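Ankyrin repeat domain protein (Legionella pneumophila subsp. pneumophila, PDB 6MCA) is a secreted effector of Legionella with ankyrin repeats and a cysteine protease-like domain, which interacts with the host LARP7 component of the 7SK snRNP complex. Local coordinates at residues D52-T57 with H237-E242; A229-Y234 with D310-K315. All coordinates share one frame; numbering follows the deposited sequence.

From the N terminus, the chain first passes 52-57, between helices 38-43 and 58-65 of the N-terminal helical region. It then runs through a series of helices and a two-stranded hairpin to helix 215-233, whose last turn gives contact 2 its segment 229-234. The next loop, 237-242, comes back onto 52-57 and closes contact 1 across about 180 residues. Contact 2 closes later, at 310-315, after the chain has built most of a five-stranded antiparallel sheet. The two closures therefore cross. L240 joins them, its CD2 lying 3.6 Å from Y234 O. Together they tie the N-terminal helices to one edge of the sheet-containing part.

Contact 1 of 2, residues D52-T57 with H237-E242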
loop_
_atom_site.group_PDB
_atom_site.type_symbol
_atom_site.label_atom_id
_atom_site.label_comp_id
_atom_site.label_asym_id
_atom_site.label_seq_id
_atom_site.Cartn_x
_atom_site.Cartn_y
_atom_site.Cartn_z
ATOM N N ASP A 52 1.029 26.122 6.210
ATOM C CA ASP A 52 2.195 26.876 5.775
ATOM C C ASP A 52 2.457 26.649 4.286
ATOM O O ASP A 52 1.660 26.032 3.573
ATOM C CB ASP A 52 3.408 26.523 6.639
ATOM C CG ASP A 52 3.761 25.042 6.600
ATOM O OD1 ASP A 52 3.366 24.334 5.649
ATOM O OD2 ASP A 52 4.438 24.579 7.541
ATOM N N GLU A 53 3.598 27.147 3.806
ATOM C CA GLU A 53 3.958 27.054 2.397
ATOM C C GLU A 53 4.230 25.626 1.943
ATOM O O GLU A 53 4.288 25.384 0.733
ATOM C CB GLU A 53 5.186 27.926 2.117
ATOM C CG GLU A 53 6.411 27.568 2.948
ATOM C CD GLU A 53 6.485 28.341 4.254
ATOM O OE1 GLU A 53 5.426 28.575 4.874
ATOM O OE2 GLU A 53 7.607 28.716 4.660
ATOM N N TYR A 54 4.399 24.685 2.869
ATOM C CA TYR A 54 4.627 23.288 2.531
ATOM C C TYR A 54 3.370 22.436 2.651
ATOM O O TYR A 54 3.432 21.228 2.407
ATOM C CB TYR A 54 5.731 22.701 3.417
ATOM C CG TYR A 54 7.031 23.470 3.370
ATOM C CD1 TYR A 54 7.893 23.352 2.287
ATOM C CD2 TYR A 54 7.400 24.313 4.410
ATOM C CE1 TYR A 54 9.084 24.052 2.240
ATOM C CE2 TYR A 54 8.589 25.018 4.372
ATOM C CZ TYR A 54 9.426 24.884 3.285
ATOM O OH TYR A 54 10.610 25.583 3.244
ATOM N N GLY A 55 2.240 23.034 3.018
ATOM C CA GLY A 55 1.004 22.297 3.173
ATOM C C GLY A 55 0.766 21.714 4.548
ATOM O O GLY A 55 -0.155 20.905 4.706
ATOM N N PHE A 56 1.556 22.101 5.545
ATOM C CA PHE A 56 1.462 21.550 6.887
ATOM C C PHE A 56 1.170 22.657 7.892
ATOM O O PHE A 56 1.236 23.849 7.584
ATOM C CB PHE A 56 2.755 20.817 7.274
ATOM C CG PHE A 56 3.112 19.691 6.348
ATOM C CD1 PHE A 56 2.260 18.613 6.190
ATOM C CD2 PHE A 56 4.305 19.705 5.643
ATOM C CE1 PHE A 56 2.584 17.575 5.341
ATOM C CE2 PHE A 56 4.634 18.667 4.793
ATOM C CZ PHE A 56 3.772 17.600 4.642
ATOM N N THR A 57 0.836 22.243 9.106
ATOM C CA THR A 57 0.700 23.132 10.246
ATOM C C THR A 57 1.978 23.115 11.069
ATOM O O THR A 57 2.802 22.207 10.932
ATOM C CB THR A 57 -0.487 22.707 11.120
ATOM O OG1 THR A 57 -0.189 21.461 11.762
ATOM C CG2 THR A 57 -1.744 22.551 10.280
ATOM N N HIS A 237 9.211 15.031 3.664
ATOM C CA HIS A 237 9.942 16.052 4.403
ATOM C C HIS A 237 10.007 17.342 3.592
ATOM O O HIS A 237 10.305 17.300 2.392
ATOM C CB HIS A 237 11.347 15.565 4.740
ATOM C CG HIS A 237 11.967 16.270 5.904
ATOM N ND1 HIS A 237 12.373 17.586 5.847
ATOM C CD2 HIS A 237 12.247 15.844 7.159
ATOM C CE1 HIS A 237 12.877 17.940 7.016
ATOM N NE2 HIS A 237 12.813 16.900 7.829
ATOM N N PRO A 238 9.733 18.499 4.200
ATOM C CA PRO A 238 9.745 19.753 3.431
ATOM C C PRO A 238 11.128 20.186 2.973
ATOM O O PRO A 238 11.224 20.928 1.987
ATOM C CB PRO A 238 9.140 20.770 4.408
ATOM C CG PRO A 238 9.372 20.181 5.761
ATOM C CD PRO A 238 9.281 18.698 5.587
ATOM N N ARG A 239 12.198 19.753 3.644
ATOM C CA ARG A 239 13.545 20.195 3.279
ATOM C C ARG A 239 14.542 19.173 3.829
ATOM O O ARG A 239 14.811 19.157 5.032
ATOM C CB ARG A 239 13.824 21.592 3.816
ATOM C CG ARG A 239 15.263 22.057 3.657
ATOM C CD ARG A 239 15.536 23.285 4.511
ATOM N NE ARG A 239 14.564 24.347 4.260
ATOM C CZ ARG A 239 14.403 25.414 5.035
ATOM N NH1 ARG A 239 13.492 26.327 4.726
ATOM N NH2 ARG A 239 15.148 25.568 6.121
ATOM N N LEU A 240 15.083 18.342 2.943
ATOM C CA LEU A 240 16.061 17.343 3.352
ATOM C C LEU A 240 17.359 18.009 3.794
ATOM O O LEU A 240 17.767 19.044 3.261
ATOM C CB LEU A 240 16.337 16.364 2.212
ATOM C CG LEU A 240 15.150 15.521 1.744
ATOM C CD1 LEU A 240 15.567 14.589 0.618
ATOM C CD2 LEU A 240 14.557 14.737 2.904
ATOM N N GLY A 241 18.012 17.397 4.778
ATOM C CA GLY A 241 19.223 17.959 5.343
ATOM C C GLY A 241 20.394 17.001 5.389
ATOM O O GLY A 241 20.413 15.994 4.675
ATOM N N GLU A 242 21.372 17.305 6.246
ATOM C CA GLU A 242 22.612 16.535 6.281
ATOM C C GLU A 242 22.360 15.069 6.613
ATOM O O GLU A 242 22.940 14.175 5.985
ATOM C CB GLU A 242 23.580 17.156 7.290
ATOM C CG GLU A 242 24.812 16.313 7.577
#
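Y54 and P238 bring two loops together with their CA atoms 6.3 Å apart, the first loop folded as a type I beta turn from D52 to G55 and the second leading into helix 242-251. P238 lays its CB over one face of the Y54 ring in a CH-pi contact, 3.7 Å from the ring centroid and 18° off the normal. E53 CG covers the opposite face, so the phenol is held between a methylene of its own neighbour and the proline. With CG of Y54 anti to the carbonyl carbon (chi1 -55°), the ring slants across toward R239, only its OH approaching R239 NH1 (3.3 Å), the guanidinium plane tilted 72° to the ring. D52 shapes the turn: its OD1 accepts Y54 N (3.0 Å), making an Asx turn, and F56 N (2.9 Å), the two N-H groups arriving from opposite faces of the carboxylate. On the other loop, H237 ND1 takes R239 N in the plane of the imidazole at 3.1 Å. These bonds stay within their own loops, so the join between them is mainly CH-pi and apolar, one ring against one proline at the surface, while the clear hydrogen bond of the Y54 hydroxyl goes to N28 OD1 of helix 26-31.

Contact 2 of 2, residues A229-Y234 with D310-K315; sequences AELLQY and DFLYKK
Y313 reaches across from the end of helix 305-312 to the last turn of helix 215-233, where its hydroxyl donates a hydrogen bond to L231 O. Y313 OH lies 2.8 Å from L231 O, in the carbonyl plane on a lone pair, with a C=O...O angle of 119°. The carbonyl oxygen sits at the edge of the phenol, near the ring plane. A chi1 of -53° sets CG of Y313 anti to its own carbonyl carbon and lays the ring flat over L312 CB, which faces the centre of one side and backs the ring. Carbons of L231 and Y234 also flank the hydroxyl: L231 CD2 stands 3.4 Å from Y313 OH, its side chain crossing the phenol at about a right angle, while Y234 CB comes within 3.6 Å of Y313 OH. The Y234 and Y313 side chains run side by side in the same direction, and Y313 OH meets the edge of the Y234 ring. The Y234 phenol leads away to E230, with a weak hydrogen bond from its OH to OE2, a carboxylate oxygen also salt-bridged to R247. L312, its CG anti to the carbonyl carbon (chi1 -74°) and its chain extended at chi2 (180°), carries CD1 to L231 CB (3.8 Å), an apolar contact between two buried leucines. L231 and Y313 both also touch I248 of helix 242-251, and L312 lies on L259 of strand 256-263. This is packing of two helix ends against a third helix and the edge strand of the five-stranded antiparallel sheet, a mixed helix-and-sheet core consistent with the cysteine protease-like domain of this effector.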
loop_
_atom_site.group_PDB
_atom_site.type_symbol
_atom_site.label_atom_id
_atom_site.label_comp_id
_atom_site.label_asym_id
_atom_site.label_seq_id
_atom_site.Cartn_x
_atom_site.Cartn_y
_atom_site.Cartn_z
ATOM N N ALA A 229 10.873 1.854 1.847
ATOM C CA ALA A 229 9.945 2.552 2.729
ATOM C C ALA A 229 10.595 3.795 3.315
ATOM O O ALA A 229 10.049 4.903 3.217
ATOM C CB ALA A 229 9.465 1.614 3.838
ATOM N N GLU A 230 11.796 3.638 3.878
ATOM C CA GLU A 230 12.506 4.787 4.425
ATOM C C GLU A 230 12.667 5.868 3.366
ATOM O O GLU A 230 12.267 7.022 3.570
ATOM C CB GLU A 230 13.865 4.355 4.976
ATOM C CG GLU A 230 14.671 5.489 5.592
ATOM C CD GLU A 230 16.006 5.025 6.145
ATOM O OE1 GLU A 230 16.271 3.805 6.117
ATOM O OE2 GLU A 230 16.788 5.882 6.609
ATOM N N LEU A 231 13.193 5.492 2.195
ATOM C CA LEU A 231 13.424 6.475 1.143
ATOM C C LEU A 231 12.128 7.137 0.707
ATOM O O LEU A 231 12.141 8.290 0.260
ATOM C CB LEU A 231 14.115 5.818 -0.051
ATOM C CG LEU A 231 15.597 5.487 0.127
ATOM C CD1 LEU A 231 16.084 4.596 -1.005
ATOM C CD2 LEU A 231 16.426 6.759 0.210
ATOM N N LEU A 232 10.999 6.438 0.842
ATOM C CA LEU A 232 9.739 7.053 0.448
ATOM C C LEU A 232 9.268 8.053 1.494
ATOM O O LEU A 232 8.711 9.102 1.145
ATOM C CB LEU A 232 8.682 5.976 0.204
ATOM C CG LEU A 232 8.875 5.177 -1.088
ATOM C CD1 LEU A 232 7.788 4.126 -1.248
ATOM C CD2 LEU A 232 8.912 6.107 -2.292
ATOM N N GLN A 233 9.514 7.763 2.776
ATOM C CA GLN A 233 9.050 8.660 3.830
ATOM C C GLN A 233 9.709 10.028 3.712
ATOM O O GLN A 233 9.056 11.061 3.910
ATOM C CB GLN A 233 9.323 8.042 5.200
ATOM C CG GLN A 233 8.437 8.580 6.309
ATOM C CD GLN A 233 8.103 7.527 7.346
ATOM O OE1 GLN A 233 6.935 7.300 7.662
ATOM N NE2 GLN A 233 9.129 6.878 7.884
ATOM N N TYR A 234 10.996 10.055 3.357
ATOM C CA TYR A 234 11.703 11.318 3.178
ATOM C C TYR A 234 11.075 12.183 2.094
ATOM O O TYR A 234 11.335 13.390 2.057
ATOM C CB TYR A 234 13.173 11.061 2.843
ATOM C CG TYR A 234 13.940 10.332 3.923
ATOM C CD1 TYR A 234 13.496 10.328 5.240
ATOM C CD2 TYR A 234 15.111 9.647 3.627
ATOM C CE1 TYR A 234 14.194 9.662 6.228
ATOM C CE2 TYR A 234 15.817 8.979 4.609
ATOM C CZ TYR A 234 15.355 8.990 5.907
ATOM O OH TYR A 234 16.054 8.325 6.888
ATOM N N ASP A 310 17.674 13.553 -7.585
ATOM C CA ASP A 310 16.914 13.819 -8.802
ATOM C C ASP A 310 15.853 12.753 -9.039
ATOM O O ASP A 310 14.769 13.056 -9.553
ATOM C CB ASP A 310 17.855 13.896 -10.006
ATOM C CG ASP A 310 18.849 15.036 -9.903
ATOM O OD1 ASP A 310 18.811 15.775 -8.897
ATOM O OD2 ASP A 310 19.672 15.192 -10.828
ATOM N N PHE A 311 16.139 11.508 -8.654
ATOM C CA PHE A 311 15.255 10.386 -8.940
ATOM C C PHE A 311 14.022 10.386 -8.045
ATOM O O PHE A 311 12.904 10.176 -8.527
ATOM C CB PHE A 311 16.032 9.079 -8.773
ATOM C CG PHE A 311 15.414 7.902 -9.469
ATOM C CD1 PHE A 311 14.318 7.251 -8.927
ATOM C CD2 PHE A 311 15.940 7.437 -10.661
ATOM C CE1 PHE A 311 13.755 6.166 -9.566
ATOM C CE2 PHE A 311 15.381 6.353 -11.305
ATOM C CZ PHE A 311 14.288 5.716 -10.757
ATOM N N LEU A 312 14.203 10.612 -6.744
ATOM C CA LEU A 312 13.128 10.434 -5.776
ATOM C C LEU A 312 12.559 11.729 -5.220
ATOM O O LEU A 312 11.396 11.747 -4.812
ATOM C CB LEU A 312 13.610 9.579 -4.597
ATOM C CG LEU A 312 13.800 8.080 -4.821
ATOM C CD1 LEU A 312 14.291 7.428 -3.538
ATOM C CD2 LEU A 312 12.512 7.431 -5.299
ATOM N N TYR A 313 13.338 12.811 -5.183
ATOM C CA TYR A 313 12.962 14.005 -4.438
ATOM C C TYR A 313 12.840 15.246 -5.315
ATOM O O TYR A 313 12.663 16.350 -4.786
ATOM C CB TYR A 313 13.969 14.234 -3.308
ATOM C CG TYR A 313 14.148 13.003 -2.449
ATOM C CD1 TYR A 313 13.067 12.443 -1.778
ATOM C CD2 TYR A 313 15.385 12.382 -2.331
ATOM C CE1 TYR A 313 13.216 11.311 -1.000
ATOM C CE2 TYR A 313 15.543 11.248 -1.553
ATOM C CZ TYR A 313 14.455 10.718 -0.890
ATOM O OH TYR A 313 14.602 9.591 -0.115
ATOM N N LYS A 314 12.926 15.099 -6.634
ATOM C CA LYS A 314 12.602 16.164 -7.569
ATOM C C LYS A 314 11.542 15.672 -8.543
ATOM O O LYS A 314 11.429 14.471 -8.808
ATOM C CB LYS A 314 13.836 16.640 -8.350
ATOM C CG LYS A 314 14.957 17.212 -7.497
ATOM C CD LYS A 314 15.908 18.041 -8.353
ATOM C CE LYS A 314 17.089 18.557 -7.548
ATOM N NZ LYS A 314 18.183 17.551 -7.474
ATOM N N LYS A 315 10.760 16.609 -9.073
ATOM C CA LYS A 315 9.735 16.275 -10.053
ATOM C C LYS A 315 10.383 16.089 -11.419
ATOM O O LYS A 315 11.060 16.993 -11.919
ATOM C CB LYS A 315 8.668 17.368 -10.103
#